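Local coordinates for SspB protein (Streptomyces clavuligerus, PDB 6JUF) that probably acts as a metal-dependent DNA-cleaving hydrolase in a bacterial defence system that senses DNA phosphorothioation and resists phages, at residues Met32-Asn37 against Ser85-Glu90; Ala91-Asp96 against Pro325-Arg330; Asp98-Tyr103 against Glu316-Val321; Ala231-Tyr236 against Asp312-Gln317. One frame throughout, in Å; residues are numbered along the deposited sequence.

Contact 1: residues Met32-Asn37 against Ser85-Glu90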
# COMPACT_ATOMS: atom_id res chain seq x y z
N MET B 32 10.09 8.32 -12.12
CA MET B 32 9.53 9.10 -13.25
C MET B 32 10.37 10.37 -13.49
O MET B 32 10.62 10.80 -14.61
CB MET B 32 8.05 9.47 -13.05
CG MET B 32 7.02 8.33 -13.11
SD MET B 32 7.25 7.24 -14.54
CE MET B 32 6.76 8.37 -15.86
N GLN B 33 10.80 10.97 -12.39
CA GLN B 33 11.65 12.19 -12.44
C GLN B 33 13.12 11.96 -12.81
O GLN B 33 13.65 12.65 -13.69
CB GLN B 33 11.61 12.89 -11.08
CG GLN B 33 10.33 13.63 -10.73
CD GLN B 33 10.35 15.05 -11.24
OE1 GLN B 33 11.05 15.89 -10.69
NE2 GLN B 33 9.60 15.31 -12.29
N VAL B 34 13.79 10.97 -12.20
CA VAL B 34 15.22 10.70 -12.43
C VAL B 34 15.47 10.18 -13.84
O VAL B 34 16.58 10.22 -14.30
CB VAL B 34 15.81 9.76 -11.34
CG1 VAL B 34 15.38 8.32 -11.55
CG2 VAL B 34 17.33 9.86 -11.29
N GLN B 35 14.43 9.61 -14.48
CA GLN B 35 14.58 9.03 -15.83
C GLN B 35 15.14 10.10 -16.82
O GLN B 35 16.02 9.83 -17.64
CB GLN B 35 13.25 8.49 -16.29
CG GLN B 35 13.32 7.05 -16.72
CD GLN B 35 12.10 6.62 -17.53
OE1 GLN B 35 10.98 7.06 -17.24
NE2 GLN B 35 12.30 5.74 -18.52
N SER B 36 14.66 11.33 -16.62
CA SER B 36 15.13 12.44 -17.48
C SER B 36 15.97 13.50 -16.80
O SER B 36 16.62 14.24 -17.47
CB SER B 36 14.04 13.13 -18.24
OG SER B 36 13.12 13.64 -17.35
N ASN B 37 15.95 13.54 -15.46
CA ASN B 37 16.64 14.62 -14.73
C ASN B 37 17.58 14.09 -13.64
O ASN B 37 17.09 13.71 -12.54
CB ASN B 37 15.60 15.50 -14.06
CG ASN B 37 16.21 16.77 -13.44
OD1 ASN B 37 15.48 17.54 -12.82
ND2 ASN B 37 17.49 17.02 -13.63
N SER B 85 21.76 11.52 -9.64
CA SER B 85 21.04 10.19 -9.57
C SER B 85 20.64 9.66 -10.93
O SER B 85 20.37 10.48 -11.81
CB SER B 85 19.78 10.30 -8.69
OG SER B 85 20.18 10.55 -7.36
N TYR B 86 20.72 8.35 -11.12
CA TYR B 86 20.47 7.71 -12.43
C TYR B 86 19.66 6.47 -12.10
O TYR B 86 20.04 5.73 -11.22
CB TYR B 86 21.78 7.41 -13.14
CG TYR B 86 22.64 8.64 -13.30
CD1 TYR B 86 22.49 9.43 -14.44
CD2 TYR B 86 23.61 8.99 -12.34
CE1 TYR B 86 23.26 10.60 -14.59
CE2 TYR B 86 24.36 10.14 -12.46
CZ TYR B 86 24.20 10.91 -13.61
OH TYR B 86 24.95 12.03 -13.79
N PRO B 87 18.57 6.25 -12.86
CA PRO B 87 17.76 5.05 -12.68
C PRO B 87 18.50 3.75 -13.13
O PRO B 87 19.16 3.74 -14.16
CB PRO B 87 16.52 5.30 -13.60
CG PRO B 87 17.08 6.12 -14.75
CD PRO B 87 18.16 7.00 -14.09
N THR B 88 18.37 2.67 -12.32
CA THR B 88 19.02 1.43 -12.65
C THR B 88 18.17 0.68 -13.64
O THR B 88 16.94 0.96 -13.76
CB THR B 88 19.20 0.58 -11.39
OG1 THR B 88 17.88 0.34 -10.84
CG2 THR B 88 20.03 1.29 -10.36
N TRP B 89 18.73 -0.30 -14.31
CA TRP B 89 17.95 -1.14 -15.21
C TRP B 89 16.88 -1.85 -14.43
O TRP B 89 15.79 -2.08 -14.96
CB TRP B 89 18.91 -2.09 -15.92
CG TRP B 89 18.19 -3.07 -16.83
CD1 TRP B 89 17.92 -2.93 -18.19
CD2 TRP B 89 17.60 -4.38 -16.48
NE1 TRP B 89 17.29 -4.04 -18.69
CE2 TRP B 89 17.02 -4.92 -17.70
CE3 TRP B 89 17.48 -5.09 -15.29
CZ2 TRP B 89 16.43 -6.20 -17.75
CZ3 TRP B 89 16.84 -6.32 -15.32
CH2 TRP B 89 16.34 -6.87 -16.52
N GLU B 90 17.16 -2.22 -13.16
CA GLU B 90 16.13 -2.86 -12.37
C GLU B 90 14.89 -2.00 -12.15
O GLU B 90 13.74 -2.49 -12.11
CB GLU B 90 16.70 -3.39 -10.98
CG GLU B 90 17.59 -4.61 -11.11
CD GLU B 90 18.98 -4.36 -11.67
OE1 GLU B 90 19.42 -3.14 -11.78
OE2 GLU B 90 19.64 -5.33 -11.97
O HOH W 1 19.30 10.51 -14.63

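Contact 2: residues Ala91-Asp96 against Pro325-Arg330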
# COMPACT_ATOMS: atom_id res chain seq x y z
N ALA B 91 15.09 -0.69 -11.96
CA ALA B 91 13.97 0.22 -11.81
C ALA B 91 13.20 0.29 -13.15
O ALA B 91 11.96 0.26 -13.14
CB ALA B 91 14.43 1.62 -11.42
N ARG B 92 13.89 0.32 -14.29
CA ARG B 92 13.19 0.27 -15.59
C ARG B 92 12.37 -1.04 -15.68
O ARG B 92 11.26 -0.98 -16.20
CB ARG B 92 14.21 0.33 -16.74
CG ARG B 92 13.68 0.04 -18.13
CD ARG B 92 12.66 1.10 -18.54
NE ARG B 92 12.05 0.87 -19.88
CZ ARG B 92 10.97 0.13 -20.09
NH1 ARG B 92 10.37 -0.57 -19.10
NH2 ARG B 92 10.49 0.02 -21.34
N TRP B 93 12.91 -2.16 -15.25
CA TRP B 93 12.22 -3.43 -15.37
C TRP B 93 10.99 -3.46 -14.45
O TRP B 93 9.97 -4.00 -14.82
CB TRP B 93 13.21 -4.55 -15.08
CG TRP B 93 12.55 -5.90 -14.99
CD1 TRP B 93 12.34 -6.83 -16.01
CD2 TRP B 93 12.04 -6.53 -13.77
NE1 TRP B 93 11.69 -7.93 -15.51
CE2 TRP B 93 11.49 -7.80 -14.16
CE3 TRP B 93 11.98 -6.13 -12.42
CZ2 TRP B 93 10.90 -8.68 -13.23
CZ3 TRP B 93 11.43 -7.04 -11.51
CH2 TRP B 93 10.87 -8.28 -11.93
N LEU B 94 11.10 -2.94 -13.21
CA LEU B 94 10.04 -3.09 -12.23
C LEU B 94 8.98 -2.00 -12.25
O LEU B 94 7.75 -2.26 -12.21
CB LEU B 94 10.67 -3.13 -10.80
CG LEU B 94 9.60 -3.20 -9.67
CD1 LEU B 94 8.81 -4.53 -9.70
CD2 LEU B 94 10.27 -2.97 -8.32
N LEU B 95 9.42 -0.75 -12.30
CA LEU B 95 8.57 0.38 -12.04
C LEU B 95 8.03 1.12 -13.26
O LEU B 95 7.13 1.94 -13.09
CB LEU B 95 9.30 1.41 -11.13
CG LEU B 95 9.65 0.84 -9.74
CD1 LEU B 95 10.53 1.91 -9.06
CD2 LEU B 95 8.39 0.55 -8.99
N ASP B 96 8.58 0.93 -14.43
CA ASP B 96 8.08 1.61 -15.61
C ASP B 96 6.61 1.24 -15.84
O ASP B 96 6.15 0.13 -15.51
CB ASP B 96 8.90 1.19 -16.80
CG ASP B 96 8.80 2.17 -17.92
OD1 ASP B 96 7.91 1.99 -18.78
OD2 ASP B 96 9.56 3.15 -17.92
N PRO B 325 7.88 -5.60 -26.69
CA PRO B 325 8.45 -4.73 -27.72
C PRO B 325 9.21 -3.56 -27.12
O PRO B 325 8.68 -2.86 -26.22
CB PRO B 325 7.23 -4.22 -28.47
CG PRO B 325 6.23 -5.32 -28.29
CD PRO B 325 6.44 -5.80 -26.87
N ASN B 326 10.46 -3.40 -27.57
CA ASN B 326 11.27 -2.22 -27.24
C ASN B 326 11.73 -2.17 -25.80
O ASN B 326 12.16 -1.12 -25.33
CB ASN B 326 10.48 -0.94 -27.53
CG ASN B 326 10.11 -0.83 -28.99
OD1 ASN B 326 10.96 -0.93 -29.85
ND2 ASN B 326 8.85 -0.59 -29.26
N PHE B 327 11.62 -3.29 -25.09
CA PHE B 327 12.21 -3.36 -23.75
C PHE B 327 13.72 -3.34 -23.81
O PHE B 327 14.28 -4.15 -24.53
CB PHE B 327 11.75 -4.60 -22.98
CG PHE B 327 12.17 -4.53 -21.53
CD1 PHE B 327 11.33 -3.94 -20.58
CD2 PHE B 327 13.43 -4.95 -21.16
CE1 PHE B 327 11.73 -3.85 -19.23
CE2 PHE B 327 13.84 -4.85 -19.85
CZ PHE B 327 12.99 -4.29 -18.89
N PRO B 328 14.37 -2.41 -23.09
CA PRO B 328 15.84 -2.31 -23.25
C PRO B 328 16.62 -3.42 -22.59
O PRO B 328 16.27 -3.80 -21.43
CB PRO B 328 16.19 -1.01 -22.55
CG PRO B 328 15.08 -0.77 -21.57
CD PRO B 328 13.82 -1.42 -22.10
N THR B 329 17.67 -3.92 -23.25
CA THR B 329 18.65 -4.78 -22.60
C THR B 329 19.43 -3.99 -21.53
O THR B 329 19.36 -2.74 -21.51
CB THR B 329 19.63 -5.36 -23.60
OG1 THR B 329 20.42 -4.32 -24.22
CG2 THR B 329 18.86 -6.19 -24.68
N ARG B 330 20.17 -4.68 -20.69
CA ARG B 330 21.04 -3.97 -19.76
C ARG B 330 22.05 -3.12 -20.56
O ARG B 330 22.44 -2.01 -20.13
CB ARG B 330 21.71 -5.00 -18.84
CG ARG B 330 20.71 -5.83 -18.02
CD ARG B 330 21.34 -6.83 -17.05
NE ARG B 330 21.50 -6.06 -15.89
CZ ARG B 330 20.81 -6.14 -14.74
NH1 ARG B 330 19.99 -7.16 -14.37
NH2 ARG B 330 21.09 -5.23 -13.90

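Contact 3: residues Asp98-Tyr103 against Glu316-Val321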
# COMPACT_ATOMS: atom_id res chain seq x y z
N ASP B 98 5.54 0.39 -18.46
CA ASP B 98 5.63 -0.77 -19.30
C ASP B 98 6.36 -2.00 -18.64
O ASP B 98 6.61 -3.03 -19.31
CB ASP B 98 6.25 -0.27 -20.63
CG ASP B 98 6.82 -1.35 -21.46
OD1 ASP B 98 6.03 -2.22 -21.90
OD2 ASP B 98 8.06 -1.32 -21.68
N GLY B 99 6.52 -1.95 -17.32
CA GLY B 99 7.38 -2.88 -16.56
C GLY B 99 6.63 -3.96 -15.80
O GLY B 99 5.45 -4.23 -16.09
N ALA B 100 7.30 -4.63 -14.87
CA ALA B 100 6.82 -5.82 -14.22
C ALA B 100 5.63 -5.52 -13.32
O ALA B 100 4.64 -6.26 -13.32
CB ALA B 100 7.92 -6.51 -13.39
N ASP B 101 5.74 -4.49 -12.49
CA ASP B 101 4.68 -4.23 -11.54
C ASP B 101 4.77 -2.78 -11.04
O ASP B 101 5.09 -2.52 -9.87
CB ASP B 101 4.80 -5.25 -10.38
CG ASP B 101 3.62 -5.22 -9.40
OD1 ASP B 101 2.59 -4.58 -9.66
OD2 ASP B 101 3.68 -5.90 -8.33
N PRO B 102 4.47 -1.81 -11.95
CA PRO B 102 4.61 -0.38 -11.64
C PRO B 102 3.85 0.09 -10.38
O PRO B 102 4.24 1.04 -9.72
CB PRO B 102 4.07 0.31 -12.94
CG PRO B 102 3.32 -0.78 -13.65
CD PRO B 102 4.06 -2.02 -13.35
N TYR B 103 2.72 -0.54 -10.08
CA TYR B 103 1.89 -0.12 -8.93
C TYR B 103 2.00 -1.06 -7.76
O TYR B 103 1.16 -0.97 -6.83
CB TYR B 103 0.42 0.14 -9.38
CG TYR B 103 0.43 1.24 -10.41
CD1 TYR B 103 0.61 2.58 -10.00
CD2 TYR B 103 0.29 0.95 -11.77
CE1 TYR B 103 0.72 3.60 -10.99
CE2 TYR B 103 0.36 1.96 -12.73
CZ TYR B 103 0.57 3.27 -12.32
OH TYR B 103 0.57 4.30 -13.22
N GLU B 316 10.20 -14.70 -15.52
CA GLU B 316 9.06 -15.60 -15.72
C GLU B 316 7.94 -15.30 -14.75
O GLU B 316 6.75 -15.37 -15.09
CB GLU B 316 9.51 -17.01 -15.54
CG GLU B 316 10.33 -17.45 -16.73
CD GLU B 316 11.11 -18.68 -16.43
OE1 GLU B 316 10.66 -19.42 -15.54
OE2 GLU B 316 12.13 -18.95 -17.13
N GLN B 317 8.30 -14.97 -13.52
CA GLN B 317 7.34 -14.64 -12.52
C GLN B 317 6.48 -13.45 -12.91
O GLN B 317 5.36 -13.30 -12.45
CB GLN B 317 8.10 -14.33 -11.22
CG GLN B 317 7.23 -13.88 -10.02
CD GLN B 317 6.17 -14.89 -9.56
OE1 GLN B 317 6.24 -16.06 -9.84
NE2 GLN B 317 5.18 -14.39 -8.76
N TYR B 318 7.02 -12.60 -13.77
CA TYR B 318 6.29 -11.41 -14.25
C TYR B 318 5.94 -11.45 -15.73
O TYR B 318 5.79 -10.39 -16.37
CB TYR B 318 7.08 -10.13 -13.90
CG TYR B 318 7.09 -9.90 -12.42
CD1 TYR B 318 6.05 -9.23 -11.81
CD2 TYR B 318 8.09 -10.46 -11.61
CE1 TYR B 318 6.03 -9.02 -10.45
CE2 TYR B 318 8.08 -10.29 -10.24
CZ TYR B 318 7.05 -9.57 -9.67
OH TYR B 318 6.99 -9.38 -8.31
N ASP B 319 5.78 -12.66 -16.24
CA ASP B 319 5.33 -12.84 -17.63
C ASP B 319 6.29 -12.29 -18.68
O ASP B 319 5.83 -11.79 -19.74
CB ASP B 319 3.91 -12.29 -17.77
CG ASP B 319 2.85 -13.37 -17.57
OD1 ASP B 319 3.15 -14.51 -17.14
OD2 ASP B 319 1.70 -13.09 -17.88
N ASN B 320 7.60 -12.42 -18.41
CA ASN B 320 8.64 -12.15 -19.39
C ASN B 320 8.53 -10.75 -19.94
O ASN B 320 8.37 -10.51 -21.15
CB ASN B 320 8.59 -13.26 -20.45
CG ASN B 320 8.83 -14.62 -19.84
OD1 ASN B 320 8.01 -15.55 -20.01
ND2 ASN B 320 9.92 -14.76 -19.11
N VAL B 321 8.67 -9.79 -19.01
CA VAL B 321 8.75 -8.37 -19.38
C VAL B 321 9.82 -8.11 -20.45
O VAL B 321 9.60 -7.21 -21.33
CB VAL B 321 9.07 -7.54 -18.12
CG1 VAL B 321 9.16 -6.07 -18.42
CG2 VAL B 321 8.00 -7.79 -17.06

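Contact 4: residues Ala231-Tyr236 against Asp312-Gln317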
# COMPACT_ATOMS: atom_id res chain seq x y z
N ALA B 231 7.24 -18.86 -4.97
CA ALA B 231 8.40 -19.75 -5.21
C ALA B 231 9.47 -19.17 -6.13
O ALA B 231 10.66 -19.32 -5.84
CB ALA B 231 7.90 -21.08 -5.77
N ARG B 232 9.07 -18.49 -7.22
CA ARG B 232 10.07 -17.93 -8.12
C ARG B 232 10.83 -16.75 -7.49
O ARG B 232 11.94 -16.46 -7.85
CB ARG B 232 9.46 -17.54 -9.48
CG ARG B 232 9.11 -18.83 -10.27
CD ARG B 232 8.60 -18.51 -11.67
NE ARG B 232 7.25 -17.99 -11.61
CZ ARG B 232 6.30 -18.17 -12.54
NH1 ARG B 232 6.53 -18.90 -13.62
NH2 ARG B 232 5.10 -17.64 -12.37
N ILE B 233 10.19 -16.05 -6.52
CA ILE B 233 10.97 -14.99 -5.81
C ILE B 233 12.05 -15.60 -4.89
O ILE B 233 13.20 -15.16 -4.87
CB ILE B 233 10.05 -14.02 -5.01
CG1 ILE B 233 9.06 -13.24 -5.91
CG2 ILE B 233 10.91 -13.05 -4.16
CD1 ILE B 233 9.70 -12.35 -6.96
N ILE B 234 11.67 -16.68 -4.20
CA ILE B 234 12.63 -17.49 -3.42
C ILE B 234 13.78 -17.99 -4.31
O ILE B 234 14.96 -17.79 -4.01
CB ILE B 234 11.93 -18.63 -2.67
CG1 ILE B 234 10.94 -18.05 -1.62
CG2 ILE B 234 12.96 -19.52 -1.97
CD1 ILE B 234 9.93 -19.08 -1.05
N ALA B 235 13.41 -18.64 -5.43
CA ALA B 235 14.44 -19.20 -6.32
C ALA B 235 15.37 -18.13 -6.92
O ALA B 235 16.59 -18.29 -6.98
CB ALA B 235 13.76 -20.04 -7.41
N TYR B 236 14.77 -17.01 -7.34
CA TYR B 236 15.57 -15.91 -7.85
C TYR B 236 16.61 -15.46 -6.75
O TYR B 236 17.77 -15.24 -7.04
CB TYR B 236 14.65 -14.72 -8.23
CG TYR B 236 15.39 -13.37 -8.15
CD1 TYR B 236 16.25 -12.97 -9.14
CD2 TYR B 236 15.21 -12.53 -7.03
CE1 TYR B 236 16.94 -11.75 -9.05
CE2 TYR B 236 15.87 -11.32 -6.92
CZ TYR B 236 16.77 -10.95 -7.93
OH TYR B 236 17.45 -9.77 -7.80
N ASP B 312 16.16 -15.12 -15.51
CA ASP B 312 15.14 -15.90 -16.24
C ASP B 312 13.99 -16.24 -15.31
O ASP B 312 12.82 -16.08 -15.67
CB ASP B 312 15.71 -17.19 -16.82
CG ASP B 312 16.71 -16.94 -17.95
OD1 ASP B 312 16.67 -15.83 -18.52
OD2 ASP B 312 17.55 -17.84 -18.22
N VAL B 313 14.31 -16.76 -14.13
CA VAL B 313 13.29 -17.23 -13.19
C VAL B 313 12.45 -16.01 -12.73
O VAL B 313 11.23 -16.06 -12.68
CB VAL B 313 13.99 -17.84 -11.96
CG1 VAL B 313 13.03 -18.06 -10.78
CG2 VAL B 313 14.62 -19.18 -12.32
N LEU B 314 13.10 -14.91 -12.44
CA LEU B 314 12.37 -13.72 -11.98
C LEU B 314 11.51 -13.12 -13.10
O LEU B 314 10.39 -12.78 -12.88
CB LEU B 314 13.34 -12.65 -11.46
CG LEU B 314 12.71 -11.37 -10.91
CD1 LEU B 314 11.69 -11.67 -9.81
CD2 LEU B 314 13.78 -10.42 -10.36
N ASP B 315 12.02 -13.03 -14.32
CA ASP B 315 11.22 -12.48 -15.39
C ASP B 315 10.04 -13.39 -15.67
O ASP B 315 8.95 -12.87 -16.02
CB ASP B 315 12.08 -12.30 -16.63
CG ASP B 315 11.52 -11.22 -17.58
OD1 ASP B 315 10.87 -10.29 -17.05
OD2 ASP B 315 11.79 -11.28 -18.78
N GLU B 316 10.20 -14.70 -15.52
CA GLU B 316 9.06 -15.60 -15.72
C GLU B 316 7.94 -15.30 -14.75
O GLU B 316 6.75 -15.37 -15.09
CB GLU B 316 9.51 -17.01 -15.54
CG GLU B 316 10.33 -17.45 -16.73
CD GLU B 316 11.11 -18.68 -16.43
OE1 GLU B 316 10.66 -19.42 -15.54
OE2 GLU B 316 12.13 -18.95 -17.13
N GLN B 317 8.30 -14.97 -13.52
CA GLN B 317 7.34 -14.64 -12.52
C GLN B 317 6.48 -13.45 -12.91
O GLN B 317 5.36 -13.30 -12.45
CB GLN B 317 8.10 -14.33 -11.22
CG GLN B 317 7.23 -13.88 -10.02
CD GLN B 317 6.17 -14.89 -9.56
OE1 GLN B 317 6.24 -16.06 -9.84
NE2 GLN B 317 5.18 -14.39 -8.76
O HOH W 2 6.31 -18.36 -8.25
O HOH W 3 8.89 -20.61 -14.34

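Contact 1: residues Met32-Asn37 against Ser85-Glu90
The carbonyl oxygens of Val34 and Ser85 share one water, which donates a hydrogen bond to each. Its oxygen lies 2.8 Å from Val34 O and 3.0 Å from Ser85 O. The water suits this place because two carbonyl oxygens that come near one another can offer each other no proton, and the water supplies both. It spends one proton on each oxygen and bridges the segments, which form no direct hydrogen bond.

Beside this bridge the contact is apolar, and Val34 carries it by spreading its two methyl groups over different residues. With chi1 at 76°, CG1 sits between the backbone N and the carbonyl carbon, while CG2 stands opposite the backbone N. The CG2 methyl is pushed close against the strand, 3.1 Å from Ser85 O and 3.6 Å from Ser85 CB, which marks a tight fit. CG1 instead lies along the Pro87 ring, 3.8 Å from Pro87 CB, and the two side chains run past each other in opposite senses. The CD and CG corner of the ring meets backbone: Pro87 CD is 3.6 Å from Val34 O, and Pro87 CG is 4.0 Å from Gln35 CA. A branched valine and a rigid proline match well here, since each offers a compact hydrocarbon surface with few torsions to freeze. Gln35 points its CB away from the strand, and its side chain touches Trp333.

The last part of helix 24-34 and the turn after it thus pack against a two-stranded antiparallel sheet, strands 70-74 and 83-87, just before Thr88 N-caps helix 89-95.

Contact 2: residues Ala91-Asp96 against Pro325-Arg330
Arg92 lays its guanidinium against Pro328 and Phe327, and charge, apolar packing and ring contacts each play a part. On the charged side, the flat group is covered on one face by Asp96, whose CG stands 3.3 Å above the plane. The salt bridge between Arg92 NH1 and Asp96 OD1, 3.6 Å long, is therefore a matter of charge alone, with no N-H aimed at the oxygen. A second carboxylate, that of Asp98, forms a salt bridge with Arg92 NH2.

Apolar groups fill the opposite face. Pro328 CD approaches to 3.6 Å from Arg92 NE, and Phe327 CD1 lies over the same side. The bend in the arginine chain at chi2 (64°) carries it slantwise across the proline, leaving Arg92 CG 3.8 Å from Pro328 CG. The Phe327 ring is tilted 63° from the guanidinium plane and brings its CE1 corner to 3.6 Å from Arg92 NH1.

Among the aromatic contacts, the far tip of Phe327 drives into the start of the Trp93 side chain. Phe327 CZ is 3.7 Å from Trp93 CA, which lies at the edge of the phenyl ring, and 3.8 Å from Trp93 CB. The two rings are nearly perpendicular, 85° between planes, but meet obliquely. Indole NE1 is engaged by Asp315 OD1.

Residues 91-96 and 325-330 meet by packing alone, while Trp89 of the same helix bonds to Pro328 O. The chemistry is that of a buried cation with unlike faces: two aspartates probably offset its charge, and proline and phenylalanine cover a flat, weakly hydrated face.

Contact 3: residues Asp98-Tyr103 against Glu316-Val321
Tyr318, within the Schellman motif that ends helix 306-317, and Val321, just after it, pack upon Ala100 in the loop joining helix 89-95 to helix 107-118. The motif is set by Asp319, its C-prime residue, which takes positive phi (63°). Its backbone N donates to Glu316 O at 3.1 Å, and Asn320 N reaches back to Asp315 O at 2.8 Å. The chain thus reverses away from the helix and brings Val321 round beside Tyr318.

The Ala100 methyl lies against both side chains. Its CB is 3.6 Å from Tyr318 CG, an oblique approach to the root of the ring, and 3.9 Å from Val321 CG2. So small a group lets the tyrosine ring and the valine both come close to the loop. Further along the ring, Asp101 CB lies 4.0 Å from Tyr318 CE1.

The polar ends of the tyrosine and the aspartate then converge on a third residue. Tyr318 OH and Asp101 OD2 are both hydrogen-bonded to Ser109 OG, at the start of helix 107-118, while Asp101 OD1 receives the backbone N of Glu105. Tyrosine and aspartate therefore each combine apolar contact with a bond to the next helix. Tyr318 also makes an edge-to-face pair with Trp93 of helix 89-95.

Val321 divides its branches between loop residues. CG1, opposite the backbone N (chi1 -180°), borders Gly99, and CG2 reaches the backbone of the next residue, with Val321 CG2 3.7 Å from Ala100 CA.

Contact 4: residues Ala231-Tyr236 against Asp312-Gln317
Two flat groups of helix 231-243, the Arg232 guanidinium and the Tyr236 ring, rest against helix 306-317. Over one face of the guanidinium lie Gln317 CA, 3.2 Å above the plane, and Glu316 O, both toward the rim. At the edge, in plane, are Gln317 OE1 and a water. The Tyr236 ring takes a CH-pi contact on one face: Leu314 CD2 stands almost above its centre, 3.7 Å from the centroid and 12° off the normal. Tyr236 OH reaches beyond, to Trp116 NE1.

Gln317 OE1 is the polar focus. Arg232 NE donates to it at 2.8 Å, in the carbonyl plane and fairly straight (157°), and Arg232 NH2 adds a weak bond. A second water gives a proton to the same oxygen while accepting Arg232 N, so two good donors, NE and the water, and one weak one converge on the amide oxygen. A bend in the arginine at chi3 (-74°) lays the guanidinium over the last turn of helix 306-317. Glu316 is near in charge but makes no salt bridge with Arg232; its OE1 is hydrogen-bonded to His286 NE2.

Aliphatic groups fill the rest. Val313 CG1 fits beside the backbone, 3.5 Å from Arg232 O and 4.0 Å from Ala235 CB, and small Ala235 permits this approach. Ile233 CD1 meets Leu314 CD1 at 3.5 Å.

The axes of segments 231-236 and 312-317 run nearly antiparallel and approach to 8.5 Å. The chemistry implies a graded interface: buried methyls and an aromatic face, and at one side the buried amide of Gln317 accepting from the partly exposed Arg232.

Contact 1 and contact 2 share helix 89-95, and their centres are about 11 Å apart. Glu90 of contact 1 forms a salt bridge with Arg330 of contact 2, and Trp89 NE1 probably bonds to Pro328 O. Contact 2 and contact 3 lie closer, about 9 Å between centres, tied by the probable bond from Ala100 N to Trp93 O at 2.7 Å. Contact 3 and contact 4 have Glu316 and Gln317 in common, at the end of helix 306-317. Contact 1 and contact 4 are the farthest apart, about 24 Å between centres, and do not touch. All four lie away from the magnesium-binding Glu18.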